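Local structure of fimbrial protein MyfA (Yersinia enterocolitica, 5LND) at residues Val94-Glu107 with Val118-Glu132. The protein forms the major subunit of Myf fimbriae, polymerising into a large homomeric pilus resistant to proteases and chaotropic agents and probably contributing to virulence. Numbering follows the deposited sequence.
Sequences VKAGEYQFTGRVEE and VINSKDISATKTVKE
Val130 overlaps the ring of Tyr99 with one methyl, CG2 lying 3.6 Å from CE2, and the same methyl reaches back to Val94, 3.7 Å from its CG1. Its other methyl, CG1, packs against Lys95 O, the carbonyl that also accepts the Tyr99 hydroxyl (OH to O 2.7 Å) and so fixes the ring's outer end. Farther along this inward face, Ile124 places CG1 between its backbone N and carbonyl carbon (chi1 51°), over Gly103, and presents CG2 to Val105 CG2 at 3.7 Å. Phe101 takes Ile124 CD1 at its ring edge, while Val4, Phe25 and Met29 pack against this face from strands 3-8 and 22-30. Lys128 NZ reaches the carbonyls of Thr9 and Asn11. The same face turns polar at a classic beta bulge: Glu107 O accepts Ile119 N, Glu107 N donates to Asn120 O, and Asn120 ND2 hydrogen-bonds Glu107 OE1 at 3.2 Å.

Polar pairs line the other face. Thr129 OG1 donates to the syn lone pair of Glu98 OE1 at 2.7 Å; the glutamate, bent at chi2 (-64°), lies alongside the threonine. A water joins Arg104 NH1 to Asp123 OD1, and Arg104 NE makes a salt bridge to Glu106 OE2 (3.0 Å), the oxygen in the guanidinium plane; OE1 binds Arg41 and Asn39. Paired antiparallel backbone bonds run from Gly97 with Val130 to Val105 with Lys122.

Continuous backbone bonding and a largely apolar inner face are consistent with 118-130 being the appended donor strand of this self-complemented Ig-like subunit, replacing one that a neighbour would supply in the fimbria.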
# COMPACT_ATOMS: atom_id res chain seq x y z
N VAL B 94 -2.96 -9.51 2.52
CA VAL B 94 -3.40 -8.78 1.35
C VAL B 94 -4.76 -8.15 1.56
O VAL B 94 -5.69 -8.82 2.00
CB VAL B 94 -3.47 -9.69 0.13
CG1 VAL B 94 -3.96 -8.91 -1.06
CG2 VAL B 94 -2.10 -10.28 -0.16
N LYS B 95 -4.88 -6.88 1.23
CA LYS B 95 -6.13 -6.17 1.37
C LYS B 95 -6.90 -6.23 0.07
O LYS B 95 -6.34 -6.50 -0.98
CB LYS B 95 -5.85 -4.72 1.73
CG LYS B 95 -5.03 -4.58 2.99
CD LYS B 95 -5.18 -3.19 3.60
CE LYS B 95 -5.03 -3.23 5.12
NZ LYS B 95 -4.21 -2.11 5.67
N ALA B 96 -8.20 -5.98 0.15
CA ALA B 96 -9.05 -5.99 -1.03
C ALA B 96 -8.63 -4.88 -1.98
O ALA B 96 -8.11 -3.85 -1.56
CB ALA B 96 -10.52 -5.82 -0.63
N GLY B 97 -8.85 -5.09 -3.28
CA GLY B 97 -8.55 -4.08 -4.27
C GLY B 97 -8.45 -4.61 -5.68
O GLY B 97 -8.46 -5.81 -5.90
N GLU B 98 -8.36 -3.69 -6.64
CA GLU B 98 -8.10 -4.08 -8.01
C GLU B 98 -6.64 -3.77 -8.27
O GLU B 98 -6.27 -2.61 -8.43
CB GLU B 98 -9.00 -3.29 -8.95
CG GLU B 98 -10.49 -3.44 -8.66
CD GLU B 98 -10.95 -4.86 -8.85
OE1 GLU B 98 -10.51 -5.50 -9.83
OE2 GLU B 98 -11.76 -5.35 -8.03
N TYR B 99 -5.81 -4.80 -8.30
CA TYR B 99 -4.38 -4.58 -8.38
C TYR B 99 -3.84 -4.74 -9.78
O TYR B 99 -3.97 -5.79 -10.39
CB TYR B 99 -3.65 -5.53 -7.47
CG TYR B 99 -3.87 -5.36 -5.99
CD1 TYR B 99 -2.97 -4.63 -5.23
CD2 TYR B 99 -4.94 -5.98 -5.35
CE1 TYR B 99 -3.14 -4.50 -3.88
CE2 TYR B 99 -5.11 -5.84 -3.99
CZ TYR B 99 -4.21 -5.10 -3.27
OH TYR B 99 -4.36 -4.96 -1.92
N GLN B 100 -3.20 -3.69 -10.27
CA GLN B 100 -2.71 -3.67 -11.63
C GLN B 100 -1.21 -3.88 -11.71
O GLN B 100 -0.45 -3.29 -10.95
CB GLN B 100 -3.07 -2.35 -12.29
CG GLN B 100 -2.80 -2.31 -13.77
CD GLN B 100 -2.99 -0.93 -14.36
OE1 GLN B 100 -2.67 0.08 -13.74
NE2 GLN B 100 -3.51 -0.88 -15.58
N PHE B 101 -0.79 -4.72 -12.63
CA PHE B 101 0.61 -4.78 -12.99
C PHE B 101 0.77 -4.28 -14.41
O PHE B 101 0.01 -4.66 -15.31
CB PHE B 101 1.16 -6.20 -12.84
CG PHE B 101 2.60 -6.31 -13.24
CD1 PHE B 101 3.60 -6.04 -12.33
CD2 PHE B 101 2.94 -6.67 -14.54
CE1 PHE B 101 4.93 -6.15 -12.70
CE2 PHE B 101 4.26 -6.78 -14.92
CZ PHE B 101 5.26 -6.51 -14.00
N THR B 102 1.75 -3.41 -14.60
CA THR B 102 2.15 -2.95 -15.91
C THR B 102 3.61 -3.32 -16.09
O THR B 102 4.40 -3.30 -15.14
CB THR B 102 1.96 -1.43 -16.05
OG1 THR B 102 2.65 -0.74 -15.00
CG2 THR B 102 0.50 -1.08 -16.00
N GLY B 103 3.96 -3.68 -17.32
CA GLY B 103 5.32 -4.03 -17.63
C GLY B 103 5.58 -4.10 -19.11
O GLY B 103 4.65 -3.99 -19.92
N ARG B 104 6.85 -4.27 -19.48
CA ARG B 104 7.24 -4.37 -20.88
C ARG B 104 7.98 -5.67 -21.11
O ARG B 104 8.94 -5.99 -20.41
CB ARG B 104 8.15 -3.21 -21.26
CG ARG B 104 8.73 -3.33 -22.66
CD ARG B 104 9.46 -2.07 -23.06
NE ARG B 104 10.74 -1.94 -22.37
CZ ARG B 104 10.94 -1.18 -21.29
NH1 ARG B 104 9.95 -0.48 -20.76
NH2 ARG B 104 12.14 -1.13 -20.73
N VAL B 105 7.51 -6.44 -22.08
CA VAL B 105 8.16 -7.68 -22.45
C VAL B 105 9.20 -7.41 -23.53
O VAL B 105 8.95 -6.63 -24.43
CB VAL B 105 7.15 -8.71 -22.94
CG1 VAL B 105 7.85 -9.99 -23.33
CG2 VAL B 105 6.15 -8.99 -21.85
N GLU B 106 10.36 -8.04 -23.42
CA GLU B 106 11.42 -7.90 -24.41
C GLU B 106 12.00 -9.25 -24.84
O GLU B 106 12.39 -10.05 -24.00
CB GLU B 106 12.53 -7.01 -23.87
CG GLU B 106 12.10 -5.64 -23.42
CD GLU B 106 13.25 -4.87 -22.81
OE1 GLU B 106 14.21 -5.52 -22.35
OE2 GLU B 106 13.21 -3.62 -22.80
N GLU B 107 12.07 -9.48 -26.15
CA GLU B 107 12.73 -10.66 -26.69
C GLU B 107 14.13 -10.28 -27.13
O GLU B 107 14.30 -9.30 -27.85
CB GLU B 107 11.97 -11.18 -27.90
CG GLU B 107 12.60 -12.40 -28.57
CD GLU B 107 11.93 -12.76 -29.89
OE1 GLU B 107 11.23 -11.92 -30.48
OE2 GLU B 107 12.12 -13.90 -30.35
N VAL B 118 17.86 -6.55 -27.93
CA VAL B 118 16.40 -6.68 -27.96
C VAL B 118 15.88 -6.57 -29.38
O VAL B 118 16.19 -5.61 -30.07
CB VAL B 118 15.72 -5.63 -27.07
CG1 VAL B 118 14.22 -5.65 -27.26
CG2 VAL B 118 16.04 -5.88 -25.61
N ILE B 119 15.08 -7.54 -29.82
CA ILE B 119 14.58 -7.56 -31.19
C ILE B 119 13.08 -7.27 -31.28
O ILE B 119 12.57 -6.85 -32.32
CB ILE B 119 14.93 -8.88 -31.89
CG1 ILE B 119 14.37 -10.07 -31.12
CG2 ILE B 119 16.43 -9.01 -32.06
CD1 ILE B 119 14.40 -11.35 -31.90
N ASN B 120 12.38 -7.51 -30.19
CA ASN B 120 10.95 -7.22 -30.11
C ASN B 120 10.57 -6.82 -28.69
O ASN B 120 11.07 -7.39 -27.72
CB ASN B 120 10.13 -8.44 -30.53
CG ASN B 120 9.97 -8.57 -32.03
OD1 ASN B 120 9.66 -7.60 -32.72
ND2 ASN B 120 10.16 -9.78 -32.54
N SER B 121 9.70 -5.83 -28.57
CA SER B 121 9.18 -5.47 -27.26
C SER B 121 7.73 -5.04 -27.34
O SER B 121 7.24 -4.64 -28.39
CB SER B 121 10.02 -4.40 -26.58
OG SER B 121 10.01 -3.19 -27.29
N LYS B 122 7.04 -5.15 -26.20
CA LYS B 122 5.61 -4.88 -26.13
C LYS B 122 5.20 -4.68 -24.68
O LYS B 122 5.62 -5.44 -23.81
CB LYS B 122 4.85 -6.07 -26.71
CG LYS B 122 3.33 -5.91 -26.70
CD LYS B 122 2.62 -7.09 -27.37
CE LYS B 122 1.38 -6.63 -28.12
NZ LYS B 122 0.56 -5.67 -27.34
N ASP B 123 4.38 -3.66 -24.43
CA ASP B 123 3.84 -3.44 -23.10
C ASP B 123 2.77 -4.46 -22.72
O ASP B 123 1.91 -4.81 -23.53
CB ASP B 123 3.18 -2.07 -23.01
CG ASP B 123 4.16 -0.95 -22.92
OD1 ASP B 123 5.31 -1.14 -22.47
OD2 ASP B 123 3.74 0.16 -23.29
N ILE B 124 2.79 -4.88 -21.46
CA ILE B 124 1.72 -5.71 -20.93
C ILE B 124 1.03 -4.98 -19.79
O ILE B 124 1.60 -4.08 -19.18
CB ILE B 124 2.25 -7.07 -20.45
CG1 ILE B 124 3.43 -6.89 -19.51
CG2 ILE B 124 2.63 -7.94 -21.63
CD1 ILE B 124 3.88 -8.17 -18.87
N SER B 125 -0.22 -5.36 -19.52
CA SER B 125 -1.01 -4.73 -18.47
C SER B 125 -2.17 -5.66 -18.11
O SER B 125 -2.87 -6.19 -18.99
CB SER B 125 -1.52 -3.35 -18.93
OG SER B 125 -2.18 -2.65 -17.90
N ALA B 126 -2.36 -5.90 -16.82
CA ALA B 126 -3.48 -6.71 -16.34
C ALA B 126 -3.84 -6.33 -14.90
O ALA B 126 -3.01 -5.82 -14.16
CB ALA B 126 -3.18 -8.19 -16.44
N THR B 127 -5.09 -6.59 -14.51
CA THR B 127 -5.51 -6.31 -13.15
C THR B 127 -6.12 -7.55 -12.52
O THR B 127 -6.84 -8.28 -13.18
CB THR B 127 -6.52 -5.14 -13.08
OG1 THR B 127 -7.74 -5.52 -13.72
CG2 THR B 127 -5.98 -3.90 -13.75
N LYS B 128 -5.78 -7.80 -11.26
CA LYS B 128 -6.31 -8.95 -10.54
C LYS B 128 -7.12 -8.43 -9.35
O LYS B 128 -6.73 -7.46 -8.69
CB LYS B 128 -5.16 -9.84 -10.07
CG LYS B 128 -5.56 -11.01 -9.19
CD LYS B 128 -6.32 -12.04 -9.98
CE LYS B 128 -6.64 -13.23 -9.12
NZ LYS B 128 -7.54 -14.15 -9.83
N THR B 129 -8.26 -9.04 -9.10
CA THR B 129 -9.14 -8.58 -8.03
C THR B 129 -8.78 -9.30 -6.74
O THR B 129 -8.55 -10.50 -6.74
CB THR B 129 -10.61 -8.85 -8.38
OG1 THR B 129 -10.93 -8.18 -9.60
CG2 THR B 129 -11.53 -8.37 -7.27
N VAL B 130 -8.71 -8.55 -5.65
CA VAL B 130 -8.70 -9.16 -4.33
C VAL B 130 -10.01 -8.78 -3.66
O VAL B 130 -10.30 -7.60 -3.47
CB VAL B 130 -7.51 -8.70 -3.48
CG1 VAL B 130 -7.69 -9.14 -2.05
CG2 VAL B 130 -6.21 -9.27 -4.03
N LYS B 131 -10.81 -9.79 -3.34
CA LYS B 131 -12.12 -9.56 -2.75
C LYS B 131 -12.03 -9.28 -1.25
O LYS B 131 -11.11 -9.75 -0.58
CB LYS B 131 -13.02 -10.76 -2.98
CG LYS B 131 -13.21 -11.13 -4.44
CD LYS B 131 -13.99 -10.08 -5.23
CE LYS B 131 -14.44 -10.63 -6.58
NZ LYS B 131 -15.21 -11.91 -6.43
N GLU B 132 -12.97 -8.50 -0.74
CA GLU B 132 -13.06 -8.31 0.70
C GLU B 132 -13.71 -9.53 1.33
O GLU B 132 -14.55 -10.20 0.71
CB GLU B 132 -13.85 -7.04 1.02
CG GLU B 132 -13.67 -6.55 2.44
CD GLU B 132 -12.30 -6.85 3.00
OE1 GLU B 132 -12.22 -7.72 3.89
OE2 GLU B 132 -11.32 -6.22 2.56
OXT GLU B 132 -13.41 -9.88 2.47
O HOH W 1 -11.92 -6.08 -4.79
O HOH W 2 7.40 0.21 -21.75
O HOH W 3 11.64 -2.00 -25.18